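Long-range contact in microcompartments protein (Desulfitobacterium hafniense, PDB 3NWG), which probably forms part of the protein shell of a bacterial microcompartment, as a protein with two BMC domains: residues A[94-107]-A[162-174]. Sequence-based numbering, arbitrary orientation.
Sequences IKALGIIETFSIAS and GMLVDKVVIPSPH
L97 and I170 pair through both their backbone groups, L97 N reaching I170 O at 2.7 Å and I170 N returning to L97 O over the same length, each bond within about 10° of straight. I99 and V168 repeat the exchange two residues on, and V168 CG2 lies alongside I99 CD1. At E101 the alternation breaks: V165 and D166 both face it, a classic beta bulge. E101 N donates a hydrogen bond to D166 O, while E101 O accepts two, from V165 N at 2.8 Å and D166 N at 3.1 Å. Beyond the bulge F103 N closes on M163 O, 2.8 Å away. The pairing joins 96-102 and 164-170, neighbouring strands in the antiparallel sheet of the second BMC domain, whose strand order is 2-3-1-4; the other edge of 96-102 is bonded to strand 136-142, so its backbone is satisfied from two sides. V165, in the bulge, points toward strand 96-102. With CG1 anti to the backbone N (chi1 177°), that methyl rests against the E101 carboxylate, 3.6 Å from CD, while CG2 sits over the centre of the F103 ring, 3.4 Å from the centroid, a CH-pi contact. The extended E101 side chain carries its carboxylate to a second subunit, where OE2 accepts from I13 N and OE1, weakly, from A14 N of that chain. Shortening E101 to an alanine would probably leave those two amides without this acceptor and remove its share of V165 CG1's cover. K167 faces I100 as a non-hydrogen-bonded pair, and its N donates to the anti lone pair of D166 OD1.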
ATOM      1  N   ILE A  94     -16.497  19.190  -2.939  1.00 71.22           N
ATOM      2  CA  ILE A  94     -17.797  18.546  -2.905  1.00 68.96           C
ATOM      3  C   ILE A  94     -18.830  19.417  -2.180  1.00 67.24           C
ATOM      4  O   ILE A  94     -18.604  19.880  -1.068  1.00 67.58           O
ATOM      5  CB  ILE A  94     -17.735  17.053  -2.404  1.00 69.15           C
ATOM      6  CG1 ILE A  94     -18.252  16.885  -0.989  1.00 68.39           C
ATOM      7  CG2 ILE A  94     -16.373  16.411  -2.652  1.00 69.10           C
ATOM      8  CD1 ILE A  94     -19.655  16.354  -0.985  1.00 68.99           C
ATOM      9  N   LYS A  95     -19.943  19.680  -2.847  1.00 64.85           N
ATOM     10  CA  LYS A  95     -20.978  20.532  -2.288  1.00 62.48           C
ATOM     11  C   LYS A  95     -22.071  19.600  -1.835  1.00 60.33           C
ATOM     12  O   LYS A  95     -21.899  18.932  -0.836  1.00 60.51           O
ATOM     13  CB  LYS A  95     -21.477  21.538  -3.320  1.00 62.82           C
ATOM     14  CG  LYS A  95     -20.366  22.271  -4.015  1.00 64.60           C
ATOM     15  CD  LYS A  95     -20.888  23.489  -4.737  1.00 68.88           C
ATOM     16  CE  LYS A  95     -19.779  24.128  -5.562  1.00 71.51           C
ATOM     17  NZ  LYS A  95     -20.143  25.509  -5.992  1.00 73.82           N
ATOM     18  N   ALA A  96     -23.177  19.529  -2.568  1.00 68.24           N
ATOM     19  CA  ALA A  96     -24.167  18.491  -2.337  1.00 64.77           C
ATOM     20  C   ALA A  96     -23.649  17.170  -2.928  1.00 62.75           C
ATOM     21  O   ALA A  96     -22.982  17.175  -3.954  1.00 62.47           O
ATOM     22  CB  ALA A  96     -25.492  18.879  -2.951  1.00 64.26           C
ATOM     23  N   LEU A  97     -23.957  16.049  -2.280  1.00 60.42           N
ATOM     24  CA  LEU A  97     -23.403  14.762  -2.670  1.00 58.33           C
ATOM     25  C   LEU A  97     -24.470  13.755  -3.089  1.00 56.59           C
ATOM     26  O   LEU A  97     -25.329  13.370  -2.298  1.00 56.01           O
ATOM     27  CB  LEU A  97     -22.558  14.192  -1.534  1.00 58.81           C
ATOM     28  CG  LEU A  97     -21.842  12.858  -1.762  1.00 58.74           C
ATOM     29  CD1 LEU A  97     -20.614  13.017  -2.657  1.00 59.98           C
ATOM     30  CD2 LEU A  97     -21.431  12.266  -0.436  1.00 59.73           C
ATOM     31  N   GLY A  98     -24.394  13.334  -4.345  1.00 55.12           N
ATOM     32  CA  GLY A  98     -25.279  12.319  -4.882  1.00 53.56           C
ATOM     33  C   GLY A  98     -24.558  11.000  -5.089  1.00 52.66           C
ATOM     34  O   GLY A  98     -23.383  10.971  -5.440  1.00 52.52           O
ATOM     35  N   ILE A  99     -25.266   9.903  -4.841  1.00 51.87           N
ATOM     36  CA  ILE A  99     -24.722   8.562  -5.022  1.00 51.21           C
ATOM     37  C   ILE A  99     -25.777   7.686  -5.683  1.00 50.88           C
ATOM     38  O   ILE A  99     -26.921   7.630  -5.206  1.00 51.56           O
ATOM     39  CB  ILE A  99     -24.316   7.897  -3.680  1.00 51.42           C
ATOM     40  CG1 ILE A  99     -23.456   8.840  -2.822  1.00 51.56           C
ATOM     41  CG2 ILE A  99     -23.604   6.577  -3.945  1.00 51.10           C
ATOM     42  CD1 ILE A  99     -23.264   8.383  -1.333  1.00 51.46           C
ATOM     43  N   ILE A 100     -25.403   7.019  -6.775  1.00 49.51           N
ATOM     44  CA  ILE A 100     -26.260   6.009  -7.396  1.00 48.65           C
ATOM     45  C   ILE A 100     -25.583   4.651  -7.331  1.00 48.65           C
ATOM     46  O   ILE A 100     -24.394   4.534  -7.626  1.00 48.02           O
ATOM     47  CB  ILE A 100     -26.602   6.342  -8.862  1.00 48.25           C
ATOM     48  CG1 ILE A 100     -27.215   7.738  -8.958  1.00 47.55           C
ATOM     49  CG2 ILE A 100     -27.548   5.280  -9.449  1.00 47.72           C
ATOM     50  CD1 ILE A 100     -27.314   8.280 -10.359  1.00 45.20           C
ATOM     51  N   GLU A 101     -26.349   3.629  -6.968  1.00 48.88           N
ATOM     52  CA  GLU A 101     -25.800   2.305  -6.753  1.00 49.66           C
ATOM     53  C   GLU A 101     -26.690   1.286  -7.462  1.00 50.26           C
ATOM     54  O   GLU A 101     -27.893   1.234  -7.213  1.00 50.93           O
ATOM     55  CB  GLU A 101     -25.697   2.044  -5.251  1.00 50.45           C
ATOM     56  CG  GLU A 101     -25.147   0.696  -4.800  1.00 52.81           C
ATOM     57  CD  GLU A 101     -25.481   0.417  -3.315  1.00 57.36           C
ATOM     58  OE1 GLU A 101     -26.239   1.209  -2.710  1.00 60.53           O
ATOM     59  OE2 GLU A 101     -25.004  -0.581  -2.738  1.00 58.53           O
ATOM     60  N   THR A 102     -26.087   0.505  -8.368  1.00 50.38           N
ATOM     61  CA  THR A 102     -26.805  -0.456  -9.217  1.00 50.80           C
ATOM     62  C   THR A 102     -26.195  -1.856  -9.105  1.00 51.37           C
ATOM     63  O   THR A 102     -25.030  -2.013  -8.694  1.00 50.81           O
ATOM     64  CB  THR A 102     -26.822  -0.059 -10.743  1.00 50.27           C
ATOM     65  OG1 THR A 102     -25.500  -0.148 -11.278  1.00 50.32           O
ATOM     66  CG2 THR A 102     -27.356   1.332 -10.978  1.00 49.18           C
ATOM     67  N   PHE A 103     -26.996  -2.849  -9.507  1.00 51.97           N
ATOM     68  CA  PHE A 103     -26.645  -4.264  -9.454  1.00 52.68           C
ATOM     69  C   PHE A 103     -25.710  -4.740 -10.583  1.00 52.13           C
ATOM     70  O   PHE A 103     -25.131  -5.826 -10.496  1.00 52.48           O
ATOM     71  CB  PHE A 103     -27.932  -5.115  -9.450  1.00 54.51           C
ATOM     72  CG  PHE A 103     -28.640  -5.162  -8.112  1.00 55.30           C
ATOM     73  CD1 PHE A 103     -28.043  -5.783  -7.008  1.00 55.21           C
ATOM     74  CD2 PHE A 103     -29.911  -4.609  -7.964  1.00 57.07           C
ATOM     75  CE1 PHE A 103     -28.688  -5.839  -5.774  1.00 56.87           C
ATOM     76  CE2 PHE A 103     -30.584  -4.653  -6.713  1.00 58.00           C
ATOM     77  CZ  PHE A 103     -29.963  -5.273  -5.619  1.00 58.24           C
ATOM     78  N   SER A 104     -25.567  -3.933 -11.638  1.00 51.14           N
ATOM     79  CA  SER A 104     -24.740  -4.300 -12.793  1.00 49.78           C
ATOM     80  C   SER A 104     -23.876  -3.130 -13.251  1.00 48.37           C
ATOM     81  O   SER A 104     -24.267  -1.965 -13.114  1.00 47.32           O
ATOM     82  CB  SER A 104     -25.621  -4.767 -13.949  1.00 50.40           C
ATOM     83  OG  SER A 104     -25.945  -3.690 -14.821  1.00 49.30           O
ATOM     84  N   ILE A 105     -22.717  -3.451 -13.826  1.00 47.59           N
ATOM     85  CA  ILE A 105     -21.792  -2.435 -14.311  1.00 46.51           C
ATOM     86  C   ILE A 105     -22.382  -1.671 -15.499  1.00 46.70           C
ATOM     87  O   ILE A 105     -22.160  -0.456 -15.643  1.00 46.93           O
ATOM     88  CB  ILE A 105     -20.431  -3.056 -14.683  1.00 46.46           C
ATOM     89  CG1 ILE A 105     -19.723  -3.578 -13.424  1.00 46.15           C
ATOM     90  CG2 ILE A 105     -19.552  -2.051 -15.439  1.00 45.57           C
ATOM     91  CD1 ILE A 105     -18.531  -4.490 -13.677  1.00 45.34           C
ATOM     92  N   ALA A 106     -23.138  -2.370 -16.343  1.00 46.82           N
ATOM     93  CA  ALA A 106     -23.774  -1.724 -17.486  1.00 46.98           C
ATOM     94  C   ALA A 106     -24.756  -0.641 -17.021  1.00 47.19           C
ATOM     95  O   ALA A 106     -24.660   0.518 -17.432  1.00 46.94           O
ATOM     96  CB  ALA A 106     -24.473  -2.747 -18.370  1.00 47.77           C
ATOM     97  N   SER A 107     -25.691  -1.018 -16.155  1.00 47.60           N
ATOM     98  CA  SER A 107     -26.637  -0.052 -15.624  1.00 47.82           C
ATOM     99  C   SER A 107     -25.909   1.085 -14.920  1.00 46.79           C
ATOM    100  O   SER A 107     -26.309   2.239 -15.043  1.00 47.00           O
ATOM    101  CB  SER A 107     -27.643  -0.709 -14.699  1.00 48.38           C
ATOM    102  OG  SER A 107     -26.965  -1.514 -13.764  1.00 50.51           O
ATOM    103  N   GLY A 162     -35.209  -2.915 -12.963  1.00 75.89           N
ATOM    104  CA  GLY A 162     -34.912  -3.584 -11.692  1.00 74.55           C
ATOM    105  C   GLY A 162     -33.423  -3.773 -11.412  1.00 72.05           C
ATOM    106  O   GLY A 162     -33.024  -4.719 -10.720  1.00 72.38           O
HETATM  107  N   MSE A 163     -32.602  -2.870 -11.949  1.00 69.19           N
HETATM  108  CA  MSE A 163     -31.150  -2.914 -11.779  1.00 66.62           C
HETATM  109  C   MSE A 163     -30.655  -1.952 -10.688  1.00 65.06           C
HETATM  110  O   MSE A 163     -29.464  -1.934 -10.371  1.00 64.12           O
HETATM  111  CB  MSE A 163     -30.464  -2.558 -13.105  1.00 65.87           C
HETATM  112  CG  MSE A 163     -30.393  -3.668 -14.136  1.00 66.20           C
HETATM  113 SE   MSE A 163     -29.299  -5.134 -13.502  0.70 67.42          SE
HETATM  114  CE  MSE A 163     -30.766  -6.329 -12.959  1.00 68.23           C
ATOM    115  N   LEU A 164     -31.567  -1.153 -10.128  1.00 64.43           N
ATOM    116  CA  LEU A 164     -31.223  -0.077  -9.195  1.00 62.39           C
ATOM    117  C   LEU A 164     -31.273  -0.543  -7.739  1.00 62.54           C
ATOM    118  O   LEU A 164     -32.324  -0.999  -7.248  1.00 63.93           O
ATOM    119  CB  LEU A 164     -32.159   1.121  -9.415  1.00 62.51           C
ATOM    120  CG  LEU A 164     -32.273   2.364  -8.504  1.00 61.89           C
ATOM    121  CD1 LEU A 164     -33.199   2.148  -7.315  1.00 62.10           C
ATOM    122  CD2 LEU A 164     -30.911   2.914  -8.051  1.00 60.68           C
ATOM    123  N   VAL A 165     -30.132  -0.435  -7.060  1.00 60.67           N
ATOM    124  CA  VAL A 165     -30.056  -0.769  -5.638  1.00 60.44           C
ATOM    125  C   VAL A 165     -30.655   0.391  -4.841  1.00 59.92           C
ATOM    126  O   VAL A 165     -31.606   0.208  -4.088  1.00 60.52           O
ATOM    127  CB  VAL A 165     -28.600  -1.081  -5.162  1.00 60.10           C
ATOM    128  CG1 VAL A 165     -28.556  -1.362  -3.636  1.00 59.95           C
ATOM    129  CG2 VAL A 165     -27.972  -2.241  -5.981  1.00 59.29           C
ATOM    130  N   ASP A 166     -30.100   1.583  -5.031  1.00 57.97           N
ATOM    131  CA  ASP A 166     -30.615   2.751  -4.365  1.00 57.51           C
ATOM    132  C   ASP A 166     -29.800   3.996  -4.713  1.00 55.76           C
ATOM    133  O   ASP A 166     -28.779   3.910  -5.401  1.00 55.23           O
ATOM    134  CB  ASP A 166     -30.671   2.521  -2.842  1.00 58.61           C
ATOM    135  CG  ASP A 166     -31.957   3.065  -2.206  1.00 60.06           C
ATOM    136  OD1 ASP A 166     -32.443   4.140  -2.623  1.00 60.99           O
ATOM    137  OD2 ASP A 166     -32.487   2.413  -1.285  1.00 61.51           O
ATOM    138  N   LYS A 167     -30.282   5.148  -4.244  1.00 54.58           N
ATOM    139  CA  LYS A 167     -29.617   6.439  -4.414  1.00 52.75           C
ATOM    140  C   LYS A 167     -29.898   7.359  -3.232  1.00 52.50           C
ATOM    141  O   LYS A 167     -30.862   7.164  -2.496  1.00 53.12           O
ATOM    142  CB  LYS A 167     -30.044   7.146  -5.706  1.00 52.39           C
ATOM    143  CG  LYS A 167     -31.443   6.826  -6.228  1.00 52.31           C
ATOM    144  CD  LYS A 167     -32.585   7.369  -5.423  1.00 52.07           C
ATOM    145  CE  LYS A 167     -33.833   6.560  -5.764  1.00 53.29           C
ATOM    146  NZ  LYS A 167     -34.951   6.882  -4.852  1.00 54.25           N
ATOM    147  N   VAL A 168     -29.035   8.352  -3.055  1.00 51.25           N
ATOM    148  CA  VAL A 168     -29.195   9.342  -2.014  1.00 50.64           C
ATOM    149  C   VAL A 168     -28.678  10.667  -2.542  1.00 50.54           C
ATOM    150  O   VAL A 168     -27.747  10.693  -3.355  1.00 50.26           O
ATOM    151  CB  VAL A 168     -28.455   8.953  -0.684  1.00 50.66           C
ATOM    152  CG1 VAL A 168     -28.934   7.612  -0.162  1.00 50.13           C
ATOM    153  CG2 VAL A 168     -26.945   8.967  -0.842  1.00 48.61           C
ATOM    154  N   VAL A 169     -29.311  11.752  -2.109  1.00 50.87           N
ATOM    155  CA  VAL A 169     -28.739  13.089  -2.228  1.00 50.94           C
ATOM    156  C   VAL A 169     -28.543  13.622  -0.809  1.00 51.91           C
ATOM    157  O   VAL A 169     -29.485  13.675  -0.008  1.00 52.22           O
ATOM    158  CB  VAL A 169     -29.618  14.030  -3.091  1.00 51.49           C
ATOM    159  CG1 VAL A 169     -29.096  15.465  -3.066  1.00 51.17           C
ATOM    160  CG2 VAL A 169     -29.724  13.517  -4.539  1.00 50.46           C
ATOM    161  N   ILE A 170     -27.303  13.964  -0.492  1.00 52.60           N
ATOM    162  CA  ILE A 170     -26.958  14.500   0.799  1.00 53.80           C
ATOM    163  C   ILE A 170     -26.529  15.932   0.542  1.00 55.51           C
ATOM    164  O   ILE A 170     -25.437  16.150   0.028  1.00 55.56           O
ATOM    165  CB  ILE A 170     -25.814  13.681   1.447  1.00 54.19           C
ATOM    166  CG1 ILE A 170     -26.186  12.192   1.484  1.00 53.42           C
ATOM    167  CG2 ILE A 170     -25.436  14.222   2.851  1.00 53.64           C
ATOM    168  CD1 ILE A 170     -25.019  11.259   1.838  1.00 53.95           C
ATOM    169  N   PRO A 171     -27.400  16.909   0.883  1.00 57.46           N
ATOM    170  CA  PRO A 171     -27.252  18.351   0.639  1.00 59.23           C
ATOM    171  C   PRO A 171     -26.056  18.979   1.349  1.00 61.72           C
ATOM    172  O   PRO A 171     -25.290  19.723   0.731  1.00 62.30           O
ATOM    173  CB  PRO A 171     -28.544  18.931   1.213  1.00 59.12           C
ATOM    174  CG  PRO A 171     -29.501  17.805   1.233  1.00 57.85           C
ATOM    175  CD  PRO A 171     -28.671  16.630   1.578  1.00 57.97           C
ATOM    176  N   SER A 172     -25.903  18.692   2.637  1.00 64.03           N
ATOM    177  CA  SER A 172     -24.752  19.190   3.378  1.00 67.18           C
ATOM    178  C   SER A 172     -24.071  18.024   4.047  1.00 68.76           C
ATOM    179  O   SER A 172     -24.366  17.698   5.200  1.00 69.13           O
ATOM    180  CB  SER A 172     -25.150  20.245   4.405  1.00 67.98           C
ATOM    181  OG  SER A 172     -25.916  21.266   3.790  1.00 69.77           O
ATOM    182  N   PRO A 173     -23.171  17.368   3.305  1.00 58.67           N
ATOM    183  CA  PRO A 173     -22.409  16.261   3.833  1.00 59.91           C
ATOM    184  C   PRO A 173     -21.520  16.700   4.995  1.00 61.69           C
ATOM    185  O   PRO A 173     -20.876  17.762   4.926  1.00 61.63           O
ATOM    186  CB  PRO A 173     -21.549  15.841   2.642  1.00 59.76           C
ATOM    187  CG  PRO A 173     -22.284  16.326   1.457  1.00 59.22           C
ATOM    188  CD  PRO A 173     -22.917  17.584   1.871  1.00 58.43           C
ATOM    189  N   HIS A 174     -21.499  15.876   6.045  1.00 63.47           N
ATOM    190  CA  HIS A 174     -20.576  16.013   7.155  1.00 65.46           C
ATOM    191  C   HIS A 174     -19.160  15.959   6.627  1.00 67.49           C
ATOM    192  O   HIS A 174     -18.891  15.276   5.647  1.00 67.54           O
ATOM    193  CB  HIS A 174     -20.792  14.868   8.141  1.00 65.20           C
ATOM    194  CG  HIS A 174     -20.193  15.103   9.498  1.00 65.15           C
ATOM    195  ND1 HIS A 174     -18.897  14.753   9.815  1.00 64.68           N
ATOM    196  CD2 HIS A 174     -20.720  15.636  10.626  1.00 65.16           C
ATOM    197  CE1 HIS A 174     -18.651  15.067  11.074  1.00 63.90           C
ATOM    198  NE2 HIS A 174     -19.741  15.606  11.588  1.00 64.13           N
TER